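Local coordinates for N-acetyltransferase domain-containing protein (Xanthomonas campestris pv. campestris, PDB 2OZH) that probably transfers an acyl group, most likely acetyl from acetyl-CoA, to a still unidentified acceptor, as a putative member of the GNAT family, at residues L46-A60 against A89-Q101. Residues are numbered along the deposited sequence; the frame is centred on the assembly and turned at random.
With EDO (1,2-ethanediol), chain H.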
loop_
_atom_site.group_PDB
_atom_site.type_symbol
_atom_site.label_atom_id
_atom_site.label_comp_id
_atom_site.label_asym_id
_atom_site.label_seq_id
_atom_site.Cartn_x
_atom_site.Cartn_y
_atom_site.Cartn_z
ATOM N N LEU A 46 -0.541 3.197 9.620
ATOM C CA LEU A 46 0.129 2.818 10.846
ATOM C C LEU A 46 1.396 3.641 10.933
ATOM O O LEU A 46 2.321 3.508 10.142
ATOM C CB LEU A 46 0.458 1.326 10.867
ATOM C CG LEU A 46 1.183 0.807 12.107
ATOM C CD1 LEU A 46 0.389 1.021 13.356
ATOM C CD2 LEU A 46 1.462 -0.688 11.940
ATOM N N CYS A 47 1.386 4.598 11.854
ATOM C CA CYS A 47 2.430 5.599 11.946
ATOM C C CYS A 47 3.302 5.341 13.157
ATOM O O CYS A 47 2.810 4.934 14.218
ATOM C CB CYS A 47 1.856 7.003 12.054
ATOM S SG CYS A 47 0.827 7.493 10.655
ATOM N N PHE A 48 4.597 5.583 12.981
ATOM C CA PHE A 48 5.620 5.395 14.029
ATOM C C PHE A 48 6.228 6.765 14.303
ATOM O O PHE A 48 6.880 7.353 13.440
ATOM C CB PHE A 48 6.702 4.411 13.552
ATOM C CG PHE A 48 6.160 3.027 13.320
ATOM C CD1 PHE A 48 5.437 2.736 12.189
ATOM C CD2 PHE A 48 6.356 2.003 14.249
ATOM C CE1 PHE A 48 4.911 1.468 11.992
ATOM C CE2 PHE A 48 5.825 0.751 14.064
ATOM C CZ PHE A 48 5.106 0.481 12.935
ATOM N N GLY A 49 6.021 7.257 15.507
ATOM C CA GLY A 49 6.648 8.503 15.913
ATOM C C GLY A 49 7.762 8.233 16.881
ATOM O O GLY A 49 7.651 7.364 17.737
ATOM N N GLY A 50 8.844 8.987 16.773
ATOM C CA GLY A 50 9.910 8.957 17.742
ATOM C C GLY A 50 9.982 10.291 18.476
ATOM O O GLY A 50 9.857 11.339 17.850
ATOM N N PHE A 51 10.112 10.193 19.788
ATOM C CA PHE A 51 10.005 11.358 20.663
ATOM C C PHE A 51 11.137 11.389 21.671
ATOM O O PHE A 51 11.506 10.338 22.219
ATOM C CB PHE A 51 8.681 11.328 21.435
ATOM C CG PHE A 51 7.463 11.248 20.543
ATOM C CD1 PHE A 51 7.020 10.030 20.081
ATOM C CD2 PHE A 51 6.778 12.390 20.152
ATOM C CE1 PHE A 51 5.935 9.934 19.271
ATOM C CE2 PHE A 51 5.696 12.313 19.327
ATOM C CZ PHE A 51 5.257 11.113 18.895
ATOM N N VAL A 52 11.633 12.586 21.935
ATOM C CA VAL A 52 12.630 12.805 22.979
ATOM C C VAL A 52 12.228 14.056 23.754
ATOM O O VAL A 52 12.039 15.103 23.177
ATOM C CB VAL A 52 14.043 12.987 22.377
ATOM C CG1 VAL A 52 15.071 13.284 23.489
ATOM C CG2 VAL A 52 14.441 11.765 21.570
ATOM N N ASP A 53 12.143 13.926 25.069
ATOM C CA ASP A 53 11.901 15.055 25.969
ATOM C C ASP A 53 10.704 15.894 25.523
ATOM O O ASP A 53 10.709 17.126 25.531
ATOM C CB ASP A 53 13.164 15.912 26.123
ATOM C CG ASP A 53 14.314 15.163 26.786
ATOM O OD1 ASP A 53 14.098 14.175 27.496
ATOM O OD2 ASP A 53 15.453 15.608 26.576
ATOM N N GLY A 54 9.653 15.195 25.127
ATOM C CA GLY A 54 8.389 15.831 24.861
ATOM C C GLY A 54 8.173 16.351 23.465
ATOM O O GLY A 54 7.149 16.976 23.182
ATOM N N ARG A 55 9.189 16.169 22.596
ATOM C CA ARG A 55 9.154 16.666 21.244
ATOM C C ARG A 55 9.303 15.495 20.277
ATOM O O ARG A 55 10.073 14.576 20.544
ATOM C CB ARG A 55 10.326 17.612 20.996
ATOM C CG ARG A 55 10.092 19.078 21.358
ATOM C CD ARG A 55 9.800 19.354 22.762
ATOM N NE ARG A 55 10.803 18.944 23.747
ATOM C CZ ARG A 55 11.850 19.656 24.170
ATOM N NH1 ARG A 55 12.093 20.879 23.700
ATOM N NH2 ARG A 55 12.588 19.164 25.138
ATOM N N GLN A 56 8.615 15.577 19.150
ATOM C CA GLN A 56 8.806 14.586 18.086
ATOM C C GLN A 56 10.104 14.898 17.342
ATOM O O GLN A 56 10.367 16.031 16.960
ATOM C CB GLN A 56 7.639 14.583 17.131
ATOM C CG GLN A 56 7.725 13.410 16.144
ATOM C CD GLN A 56 6.524 13.187 15.313
ATOM O OE1 GLN A 56 5.467 13.756 15.544
ATOM N NE2 GLN A 56 6.653 12.261 14.348
ATOM N N VAL A 57 10.888 13.839 17.124
ATOM C CA VAL A 57 12.181 13.934 16.446
ATOM C C VAL A 57 12.274 13.067 15.196
ATOM O O VAL A 57 13.216 13.237 14.416
ATOM C CB VAL A 57 13.331 13.551 17.392
ATOM C CG1 VAL A 57 13.319 14.497 18.618
ATOM C CG2 VAL A 57 13.300 12.121 17.807
ATOM N N ALA A 58 11.338 12.137 14.985
ATOM C CA ALA A 58 11.466 11.204 13.859
ATOM C C ALA A 58 10.101 10.651 13.533
ATOM O O ALA A 58 9.172 10.710 14.350
ATOM C CB ALA A 58 12.420 10.072 14.207
ATOM N N PHE A 59 9.970 10.068 12.335
ATOM C CA PHE A 59 8.704 9.560 11.839
ATOM C C PHE A 59 8.947 8.484 10.798
ATOM O O PHE A 59 9.934 8.520 10.075
ATOM C CB PHE A 59 7.971 10.716 11.135
ATOM C CG PHE A 59 6.527 10.442 10.722
ATOM C CD1 PHE A 59 5.565 10.103 11.655
ATOM C CD2 PHE A 59 6.142 10.541 9.402
ATOM C CE1 PHE A 59 4.246 9.891 11.275
ATOM C CE2 PHE A 59 4.855 10.360 9.028
ATOM C CZ PHE A 59 3.889 10.061 9.943
ATOM N N ALA A 60 8.011 7.546 10.737
ATOM C CA ALA A 60 7.922 6.588 9.633
ATOM C C ALA A 60 6.481 6.202 9.499
ATOM O O ALA A 60 5.751 6.173 10.478
ATOM C CB ALA A 60 8.779 5.334 9.931
ATOM N N ALA A 89 15.722 2.837 15.464
ATOM C CA ALA A 89 14.719 2.536 16.484
ATOM C C ALA A 89 13.345 2.409 15.825
ATOM O O ALA A 89 12.547 1.501 16.135
ATOM C CB ALA A 89 14.700 3.600 17.588
ATOM N N LEU A 90 13.058 3.315 14.901
ATOM C CA LEU A 90 11.778 3.240 14.246
ATOM C C LEU A 90 11.687 2.033 13.306
ATOM O O LEU A 90 10.670 1.345 13.284
ATOM C CB LEU A 90 11.438 4.567 13.564
ATOM C CG LEU A 90 10.701 5.598 14.424
ATOM C CD1 LEU A 90 11.534 6.063 15.594
ATOM C CD2 LEU A 90 10.263 6.755 13.631
HETATM N N MSE A 91 12.734 1.749 12.532
HETATM C CA MSE A 91 12.699 0.599 11.657
HETATM C C MSE A 91 12.629 -0.711 12.400
HETATM O O MSE A 91 11.938 -1.648 11.985
HETATM C CB MSE A 91 13.919 0.579 10.741
HETATM C CG MSE A 91 13.858 1.593 9.646
HETATM SE SE MSE A 91 12.325 1.435 8.468
HETATM C CE MSE A 91 12.446 -0.147 8.080
ATOM N N ASP A 92 13.320 -0.769 13.526
ATOM C CA ASP A 92 13.211 -1.952 14.358
ATOM C C ASP A 92 11.764 -2.170 14.804
ATOM O O ASP A 92 11.255 -3.304 14.797
ATOM C CB ASP A 92 14.129 -1.872 15.584
ATOM C CG ASP A 92 15.601 -2.070 15.267
ATOM O OD1 ASP A 92 15.966 -2.467 14.153
ATOM O OD2 ASP A 92 16.407 -1.795 16.201
ATOM N N ALA A 93 11.063 -1.086 15.157
ATOM C CA ALA A 93 9.691 -1.178 15.576
ATOM C C ALA A 93 8.793 -1.579 14.408
ATOM O O ALA A 93 7.844 -2.344 14.588
ATOM C CB ALA A 93 9.236 0.156 16.129
ATOM N N VAL A 94 9.065 -1.051 13.221
ATOM C CA VAL A 94 8.321 -1.485 12.023
ATOM C C VAL A 94 8.482 -2.968 11.774
ATOM O O VAL A 94 7.498 -3.697 11.538
ATOM C CB VAL A 94 8.748 -0.682 10.774
ATOM C CG1 VAL A 94 8.130 -1.211 9.492
ATOM C CG2 VAL A 94 8.422 0.811 10.935
HETATM N N MSE A 95 9.725 -3.433 11.818
HETATM C CA MSE A 95 9.988 -4.833 11.502
HETATM C C MSE A 95 9.404 -5.759 12.549
HETATM O O MSE A 95 9.079 -6.935 12.229
HETATM C CB MSE A 95 11.488 -5.082 11.380
HETATM C CG MSE A 95 12.162 -4.431 10.224
HETATM SE SE MSE A 95 11.679 -5.178 8.465
HETATM C CE MSE A 95 10.384 -3.897 8.191
ATOM N N ALA A 96 9.276 -5.289 13.786
ATOM C CA ALA A 96 8.752 -6.099 14.884
ATOM C C ALA A 96 7.268 -5.938 15.126
ATOM O O ALA A 96 6.711 -6.603 16.002
ATOM C CB ALA A 96 9.518 -5.801 16.214
ATOM N N HIS A 97 6.599 -5.025 14.399
ATOM C CA HIS A 97 5.234 -4.712 14.782
ATOM C C HIS A 97 4.297 -5.908 14.608
ATOM O O HIS A 97 4.331 -6.553 13.580
ATOM C CB HIS A 97 4.706 -3.534 13.950
ATOM C CG HIS A 97 3.446 -2.967 14.505
ATOM N ND1 HIS A 97 2.214 -3.555 14.283
ATOM C CD2 HIS A 97 3.233 -1.926 15.342
ATOM C CE1 HIS A 97 1.296 -2.884 14.956
ATOM N NE2 HIS A 97 1.886 -1.882 15.599
ATOM N N PRO A 98 3.438 -6.192 15.595
ATOM C CA PRO A 98 2.664 -7.416 15.483
ATOM C C PRO A 98 1.700 -7.469 14.309
ATOM O O PRO A 98 1.280 -8.565 13.921
ATOM C CB PRO A 98 1.896 -7.475 16.814
ATOM C CG PRO A 98 2.066 -6.203 17.465
ATOM C CD PRO A 98 3.231 -5.494 16.873
ATOM N N ASP A 99 1.333 -6.332 13.745
ATOM C CA ASP A 99 0.369 -6.301 12.626
ATOM C C ASP A 99 1.074 -6.286 11.283
ATOM O O ASP A 99 0.409 -6.180 10.258
ATOM C CB ASP A 99 -0.581 -5.116 12.761
ATOM C CG ASP A 99 -1.441 -5.207 14.023
ATOM O OD1 ASP A 99 -1.819 -6.330 14.422
ATOM O OD2 ASP A 99 -1.737 -4.162 14.624
ATOM N N LEU A 100 2.408 -6.349 11.277
ATOM C CA LEU A 100 3.206 -6.330 10.057
ATOM C C LEU A 100 4.072 -7.569 9.875
ATOM O O LEU A 100 5.096 -7.552 9.188
ATOM C CB LEU A 100 4.083 -5.084 10.007
ATOM C CG LEU A 100 3.378 -3.739 10.081
ATOM C CD1 LEU A 100 4.376 -2.607 10.052
ATOM C CD2 LEU A 100 2.410 -3.539 8.934
ATOM N N GLN A 101 3.633 -8.672 10.483
ATOM C CA GLN A 101 4.329 -9.942 10.374
ATOM C C GLN A 101 3.713 -10.824 9.307
ATOM O O GLN A 101 2.537 -10.701 8.995
ATOM C CB GLN A 101 4.292 -10.697 11.713
ATOM C CG GLN A 101 4.883 -9.926 12.882
ATOM C CD GLN A 101 6.284 -9.468 12.610
ATOM O OE1 GLN A 101 7.162 -10.283 12.294
ATOM N NE2 GLN A 101 6.526 -8.154 12.681
HETATM C C1 EDO H . 7.960 -11.226 8.886
HETATM O O1 EDO H . 7.164 -12.168 9.628
HETATM C C2 EDO H . 8.975 -11.976 8.054
HETATM O O2 EDO H . 8.754 -11.858 6.638
#
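Phe-48 lays its ring over Val-94, whose CG2 sits 3.7 Å from the centroid of the Phe-48 ring and 9° off the ring normal, a CH-pi contact made over the face. The Val-94 methyl gets there because CG2 stands anti to the carbonyl carbon, beside the backbone N. Ala-93 flanks the same ring, its CB 3.9 Å from Phe-48 CD2, while Leu-100 CD1 and His-97 approach it obliquely, the His-97 plane turned steeply to that of Phe-48. A second CH-pi contact follows at His-97: Leu-46 CD2 lies 3.7 Å from the centroid of the His-97 ring, over its centre, and Pro-98 CD covers the opposite face nearer the rim. Asp-99 N, tilted out of the imidazole plane, helps to set the turn of that ring by donating to His-97 ND1 at 3.0 Å, so ND1 is the acceptor and should carry no proton. At the other end, in the conformer described, Leu-90 spreads across the hairpin: CD2 meets Phe-48 O, Ala-58 and Ala-60, whereas CD1 packs 4.0 Å from Gly-50 CA, where a bare backbone leaves room. Gly-50 also faces Val-57 and Ala-58 in a classic beta bulge. Helix 86-96 thus covers one face of the central GNAT sheet; the N-to-C direction of its segment 89-96 makes 30° with strand 55-60 and 148° with strand 46-52. Mostly apolar and CH-pi contacts, some carbons against backbone carbonyls and no hydrogen bond between the segments are consistent with attachment mainly by close packing and burial.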